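Local coordinates for MutT/nudix family protein (Deinococcus radiodurans, PDB 2W4E) that probably hydrolyses the pyrophosphate of ADP-ribose with the help of magnesium, this chain being the Nudix domain left after truncation of the N-terminus, at residues 64-69 against 84-89; 9-14 against 34-39. All coordinates share one frame; numbering follows the deposited sequence.

Interaction 1: residues 64-69 against 84-89; sequences SEWVPL and YPLLAL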
loop_
_atom_site.group_PDB
_atom_site.type_symbol
_atom_site.label_atom_id
_atom_site.label_comp_id
_atom_site.label_asym_id
_atom_site.label_seq_id
_atom_site.Cartn_x
_atom_site.Cartn_y
_atom_site.Cartn_z
ATOM N N SER A 64 22.088 -7.969 -7.122
ATOM C CA SER A 64 22.751 -9.221 -6.727
ATOM C C SER A 64 21.768 -10.262 -6.245
ATOM O O SER A 64 21.992 -11.482 -6.438
ATOM C CB SER A 64 23.797 -8.927 -5.625
ATOM O OG SER A 64 23.179 -8.885 -4.364
ATOM N N GLU A 65 20.666 -9.810 -5.621
ATOM C CA GLU A 65 19.661 -10.723 -4.999
ATOM C C GLU A 65 18.241 -10.125 -5.125
ATOM O O GLU A 65 18.066 -8.900 -5.028
ATOM C CB GLU A 65 19.960 -10.980 -3.509
ATOM C CG GLU A 65 18.991 -11.965 -2.823
ATOM C CD GLU A 65 19.159 -12.073 -1.328
ATOM O OE1 GLU A 65 20.115 -11.504 -0.767
ATOM O OE2 GLU A 65 18.352 -12.764 -0.672
ATOM N N TRP A 66 17.251 -10.985 -5.321
ATOM C CA TRP A 66 15.839 -10.579 -5.459
ATOM C C TRP A 66 15.010 -11.253 -4.382
ATOM O O TRP A 66 15.132 -12.452 -4.178
ATOM C CB TRP A 66 15.292 -11.004 -6.838
ATOM C CG TRP A 66 15.866 -10.235 -7.981
ATOM C CD1 TRP A 66 16.964 -10.555 -8.732
ATOM C CD2 TRP A 66 15.372 -8.997 -8.492
ATOM N NE1 TRP A 66 17.176 -9.579 -9.679
ATOM C CE2 TRP A 66 16.216 -8.614 -9.549
ATOM C CE3 TRP A 66 14.314 -8.157 -8.130
ATOM C CZ2 TRP A 66 16.015 -7.449 -10.288
ATOM C CZ3 TRP A 66 14.096 -6.995 -8.894
ATOM C CH2 TRP A 66 14.949 -6.654 -9.946
ATOM N N VAL A 67 14.172 -10.499 -3.688
ATOM C CA VAL A 67 13.294 -11.049 -2.640
ATOM C C VAL A 67 11.844 -10.679 -3.024
ATOM O O VAL A 67 11.481 -9.484 -3.011
ATOM C CB VAL A 67 13.619 -10.491 -1.225
ATOM C CG1 VAL A 67 12.654 -11.093 -0.128
ATOM C CG2 VAL A 67 15.083 -10.776 -0.842
ATOM N N PRO A 68 11.020 -11.686 -3.418
ATOM C CA PRO A 68 9.644 -11.365 -3.800
ATOM C C PRO A 68 8.819 -11.005 -2.587
ATOM O O PRO A 68 9.023 -11.549 -1.520
ATOM C CB PRO A 68 9.104 -12.688 -4.437
ATOM C CG PRO A 68 10.300 -13.548 -4.687
ATOM C CD PRO A 68 11.331 -13.117 -3.616
ATOM N N LEU A 69 7.885 -10.082 -2.747
ATOM C CA LEU A 69 7.030 -9.644 -1.607
ATOM C C LEU A 69 5.578 -9.867 -1.999
ATOM O O LEU A 69 5.311 -10.123 -3.165
ATOM C CB LEU A 69 7.264 -8.169 -1.341
ATOM C CG LEU A 69 8.664 -7.840 -0.824
ATOM C CD1 LEU A 69 8.835 -6.318 -0.933
ATOM C CD2 LEU A 69 8.898 -8.361 0.585
ATOM N N TYR A 84 2.988 -6.748 -8.495
ATOM C CA TYR A 84 3.902 -7.643 -7.813
ATOM C C TYR A 84 5.141 -6.918 -7.312
ATOM O O TYR A 84 5.997 -6.521 -8.114
ATOM C CB TYR A 84 4.319 -8.810 -8.735
ATOM C CG TYR A 84 3.180 -9.750 -8.997
ATOM C CD1 TYR A 84 2.845 -10.740 -8.078
ATOM C CD2 TYR A 84 2.424 -9.638 -10.168
ATOM C CE1 TYR A 84 1.780 -11.604 -8.310
ATOM C CE2 TYR A 84 1.350 -10.512 -10.414
ATOM C CZ TYR A 84 1.043 -11.469 -9.478
ATOM O OH TYR A 84 -0.016 -12.296 -9.722
ATOM N N PRO A 85 5.253 -6.737 -5.989
ATOM C CA PRO A 85 6.434 -6.018 -5.494
ATOM C C PRO A 85 7.640 -6.932 -5.254
ATOM O O PRO A 85 7.456 -8.099 -4.855
ATOM C CB PRO A 85 5.944 -5.366 -4.194
ATOM C CG PRO A 85 4.842 -6.268 -3.694
ATOM C CD PRO A 85 4.244 -6.957 -4.947
ATOM N N LEU A 86 8.849 -6.444 -5.576
ATOM C CA LEU A 86 10.084 -7.139 -5.201
ATOM C C LEU A 86 11.092 -6.195 -4.536
ATOM O O LEU A 86 11.241 -5.009 -4.941
ATOM C CB LEU A 86 10.742 -7.889 -6.387
ATOM C CG LEU A 86 9.921 -9.077 -6.974
ATOM C CD1 LEU A 86 9.178 -8.609 -8.169
ATOM C CD2 LEU A 86 10.800 -10.304 -7.346
ATOM N N LEU A 87 11.801 -6.739 -3.559
ATOM C CA LEU A 87 12.989 -6.079 -3.022
ATOM C C LEU A 87 14.268 -6.538 -3.774
ATOM O O LEU A 87 14.607 -7.739 -3.783
ATOM C CB LEU A 87 13.103 -6.411 -1.555
ATOM C CG LEU A 87 14.383 -5.959 -0.849
ATOM C CD1 LEU A 87 14.498 -4.383 -0.867
ATOM C CD2 LEU A 87 14.358 -6.477 0.583
ATOM N N ALA A 88 14.967 -5.597 -4.390
ATOM C CA ALA A 88 16.253 -5.900 -5.059
ATOM C C ALA A 88 17.441 -5.407 -4.187
ATOM O O ALA A 88 17.494 -4.236 -3.769
ATOM C CB ALA A 88 16.282 -5.276 -6.473
ATOM N N LEU A 89 18.390 -6.303 -3.907
ATOM C CA LEU A 89 19.523 -5.961 -3.026
ATOM C C LEU A 89 20.821 -5.960 -3.806
ATOM O O LEU A 89 20.883 -6.482 -4.950
ATOM C CB LEU A 89 19.595 -6.950 -1.841
ATOM C CG LEU A 89 18.230 -6.862 -1.122
ATOM C CD1 LEU A 89 17.814 -8.137 -0.463
ATOM C CD2 LEU A 89 18.138 -5.653 -0.135
#
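W66 swings its indole over A88 because CG lies anti to the carbonyl carbon, beside the backbone N (chi1 -70°), while a chi2 of 92° turns the ring about perpendicular to the CA-CB-CG plane. The methyl of A88 then sits above the six-membered ring in a CH-pi contact, 3.9 Å from CB to the ring centroid and displaced toward the rim at CZ3. L86 meets the same ring differently: its CB comes in at the edge, 4.0 Å from CE3 of W66, with the two side chains crossing at about a right angle. The indole also packs on I10 of the neighbouring strand and on A51 and L55 of helix 47-59. Cut back to an alanine here, the position would probably leave the A88 methyl without its aromatic partner and open a gap between the sheet and that helix.

The other face carries V67, L87 and L89. CG2 of V67 reaches diagonally to CD1 of L89 at 3.8 Å, and E65 runs extended alongside L89 to form a salt bridge through OE1 with R142. Farther on, L69 lays CB against CG of P85 at 3.9 Å.

Between the two faces the backbones run antiparallel. V67 and L87 exchange a pair of bonds, each 2.8 Å from N to O, and N of L69 adds another to O of P85. At the opposite end, O of L89 accepts a bond from N of S64 at 2.9 Å, with weak additions from N of E65 and OG of S64, while N of L89 returns a nearly straight bond to O of E65. S64 and E65, both facing L89, make a classic beta bulge, here at the start of strand 65-68, paired with 82-93 in the mixed sheet of the Nudix fold.

Interaction 2: residues 9-14 against 34-39; sequences FILPVT and TEIVAG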
loop_
_atom_site.group_PDB
_atom_site.type_symbol
_atom_site.label_atom_id
_atom_site.label_comp_id
_atom_site.label_asym_id
_atom_site.label_seq_id
_atom_site.Cartn_x
_atom_site.Cartn_y
_atom_site.Cartn_z
ATOM N N PHE A 9 6.867 -4.039 -9.321
ATOM C CA PHE A 9 7.365 -2.874 -8.609
ATOM C C PHE A 9 8.617 -3.357 -7.915
ATOM O O PHE A 9 8.635 -4.439 -7.334
ATOM C CB PHE A 9 6.338 -2.371 -7.584
ATOM C CG PHE A 9 5.308 -1.462 -8.174
ATOM C CD1 PHE A 9 5.313 -0.101 -7.879
ATOM C CD2 PHE A 9 4.346 -1.960 -9.057
ATOM C CE1 PHE A 9 4.375 0.780 -8.470
ATOM C CE2 PHE A 9 3.419 -1.090 -9.647
ATOM C CZ PHE A 9 3.440 0.279 -9.345
ATOM N N ILE A 10 9.663 -2.559 -7.995
ATOM C CA ILE A 10 10.966 -2.923 -7.471
ATOM C C ILE A 10 11.508 -1.857 -6.560
ATOM O O ILE A 10 11.781 -0.707 -6.996
ATOM C CB ILE A 10 12.022 -3.131 -8.618
ATOM C CG1 ILE A 10 11.578 -4.204 -9.615
ATOM C CG2 ILE A 10 13.407 -3.523 -8.004
ATOM C CD1 ILE A 10 10.914 -3.632 -10.821
ATOM N N LEU A 11 11.745 -2.241 -5.318
ATOM C CA LEU A 11 12.491 -1.385 -4.413
ATOM C C LEU A 11 13.997 -1.744 -4.506
ATOM O O LEU A 11 14.412 -2.772 -3.995
ATOM C CB LEU A 11 11.972 -1.563 -2.972
ATOM C CG LEU A 11 12.812 -0.930 -1.836
ATOM C CD1 LEU A 11 13.005 0.595 -2.110
ATOM C CD2 LEU A 11 12.052 -1.205 -0.499
ATOM N N PRO A 12 14.816 -0.903 -5.167
ATOM C CA PRO A 12 16.206 -1.267 -5.384
ATOM C C PRO A 12 17.069 -0.698 -4.248
ATOM O O PRO A 12 16.948 0.506 -3.909
ATOM C CB PRO A 12 16.540 -0.541 -6.715
ATOM C CG PRO A 12 15.285 0.171 -7.122
ATOM C CD PRO A 12 14.561 0.392 -5.818
ATOM N N VAL A 13 17.909 -1.539 -3.641
ATOM C CA VAL A 13 18.744 -1.098 -2.517
ATOM C C VAL A 13 20.211 -1.456 -2.819
ATOM O O VAL A 13 20.520 -2.611 -3.183
ATOM C CB VAL A 13 18.285 -1.708 -1.185
ATOM C CG1 VAL A 13 19.307 -1.454 -0.041
ATOM C CG2 VAL A 13 16.850 -1.229 -0.780
ATOM N N THR A 14 21.101 -0.486 -2.652
ATOM C CA THR A 14 22.541 -0.709 -2.918
ATOM C C THR A 14 23.231 -1.459 -1.754
ATOM O O THR A 14 22.643 -1.599 -0.659
ATOM C CB THR A 14 23.239 0.632 -3.134
ATOM O OG1 THR A 14 23.300 1.354 -1.880
ATOM C CG2 THR A 14 22.468 1.438 -4.124
ATOM N N THR A 34 7.654 11.112 -6.111
ATOM C CA THR A 34 8.665 10.140 -5.695
ATOM C C THR A 34 8.060 8.725 -5.730
ATOM O O THR A 34 7.008 8.455 -5.085
ATOM C CB THR A 34 9.163 10.456 -4.256
ATOM O OG1 THR A 34 9.708 11.769 -4.256
ATOM C CG2 THR A 34 10.285 9.514 -3.861
ATOM N N GLU A 35 8.704 7.854 -6.498
ATOM C CA GLU A 35 8.251 6.479 -6.685
ATOM C C GLU A 35 9.430 5.514 -6.619
ATOM O O GLU A 35 10.594 5.917 -6.798
ATOM C CB GLU A 35 7.586 6.325 -8.054
ATOM C CG GLU A 35 6.359 7.222 -8.246
ATOM C CD GLU A 35 5.791 7.130 -9.645
ATOM O OE1 GLU A 35 6.574 6.881 -10.598
ATOM O OE2 GLU A 35 4.569 7.298 -9.793
ATOM N N ILE A 36 9.133 4.248 -6.362
ATOM C CA ILE A 36 10.121 3.168 -6.666
ATOM C C ILE A 36 10.041 2.808 -8.168
ATOM O O ILE A 36 9.248 3.405 -8.903
ATOM C CB ILE A 36 9.947 1.924 -5.732
ATOM C CG1 ILE A 36 8.577 1.264 -5.919
ATOM C CG2 ILE A 36 10.196 2.309 -4.230
ATOM C CD1 ILE A 36 8.499 -0.165 -5.209
ATOM N N VAL A 37 10.883 1.879 -8.635
ATOM C CA VAL A 37 10.908 1.453 -10.033
ATOM C C VAL A 37 9.686 0.622 -10.335
ATOM O O VAL A 37 9.269 -0.165 -9.491
ATOM C CB VAL A 37 12.220 0.638 -10.332
ATOM C CG1 VAL A 37 12.202 0.042 -11.741
ATOM C CG2 VAL A 37 13.443 1.550 -10.162
ATOM N N ALA A 38 9.101 0.778 -11.525
ATOM C CA ALA A 38 7.945 -0.037 -11.873
ATOM C C ALA A 38 7.675 -0.013 -13.365
ATOM O O ALA A 38 8.071 0.926 -14.056
ATOM C CB ALA A 38 6.686 0.467 -11.109
ATOM N N GLY A 39 6.963 -1.030 -13.846
ATOM C CA GLY A 39 6.558 -1.119 -15.244
ATOM C C GLY A 39 5.701 -2.349 -15.506
ATOM O O GLY A 39 5.700 -3.302 -14.721
#
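F9 and I10 run antiparallel to V37 and A38, with 161° between the directions of strands 9-14 and 37-39. F9 and A38 are a non-hydrogen-bonded pair, and I10 and V37 the hydrogen-bonded pair beside it. N of I10 gives an almost straight bond to O of V37 at 2.9 Å; the return bond, from N of V37 to O of I10, is longer at 3.2 Å and more bent. This short ladder belongs to the mixed sheet of the Nudix fold, at the point where the chain comes over from the strand 31-35 of the second sheet and heads into the Nudix box, whose sequence motif begins at G39.

The face bearing I10 and V37 looks to helix 47-59, the Nudix helix. V37 touches E54, E58 and V59 there, and E58 also accepts a hydrogen bond from the backbone N of A38. Both methyls of V37 are used across the strands: CG1 meets CD1 of I10 obliquely, and CG2 lies 3.8 Å from CG of P12.

I36 bridges the other side. Its CG1 stands between the backbone N and the carbonyl carbon (chi1 63°), which carries the longer branch back along strand 9-14, with CD1 3.9 Å from CB of F9 and CG1 near the edge of the phenyl ring. The shorter branch, CG2, goes to CD1 of L11 at 3.9 Å, the two side chains crossing at about a right angle. L11 packs on L132 and A135 of helix 126-141, while the backbone N of I36 is hydrogen-bonded to OG of S128, in the same helix.

F9 closes this face with a CH-pi contact: CB of A38 lies over the middle of its ring, 3.5 Å from the centroid and only 10° off the ring normal.

How the interactions relate
The two contacts lie side by side in one sheet: strand 82-93 of interaction 1 is the parallel neighbour of strand 6-14 of interaction 2, joined to it by probable hydrogen bonds from L86 N to F9 O and from V13 N to A88 O. Interaction 2 lies near the centre of the chain and is buried, closed mostly by apolar side chains around two backbone bonds. Interaction 1 is partly buried, has a longer ladder and keeps a charged group, E65, at its partly exposed border. Both place an alanine methyl over an aromatic face. CZ3 of W66 also meets CG2 of I10 at 3.7 Å, so the two contacts meet on the side facing helix 47-59, while helix 126-141 backs the opposite face.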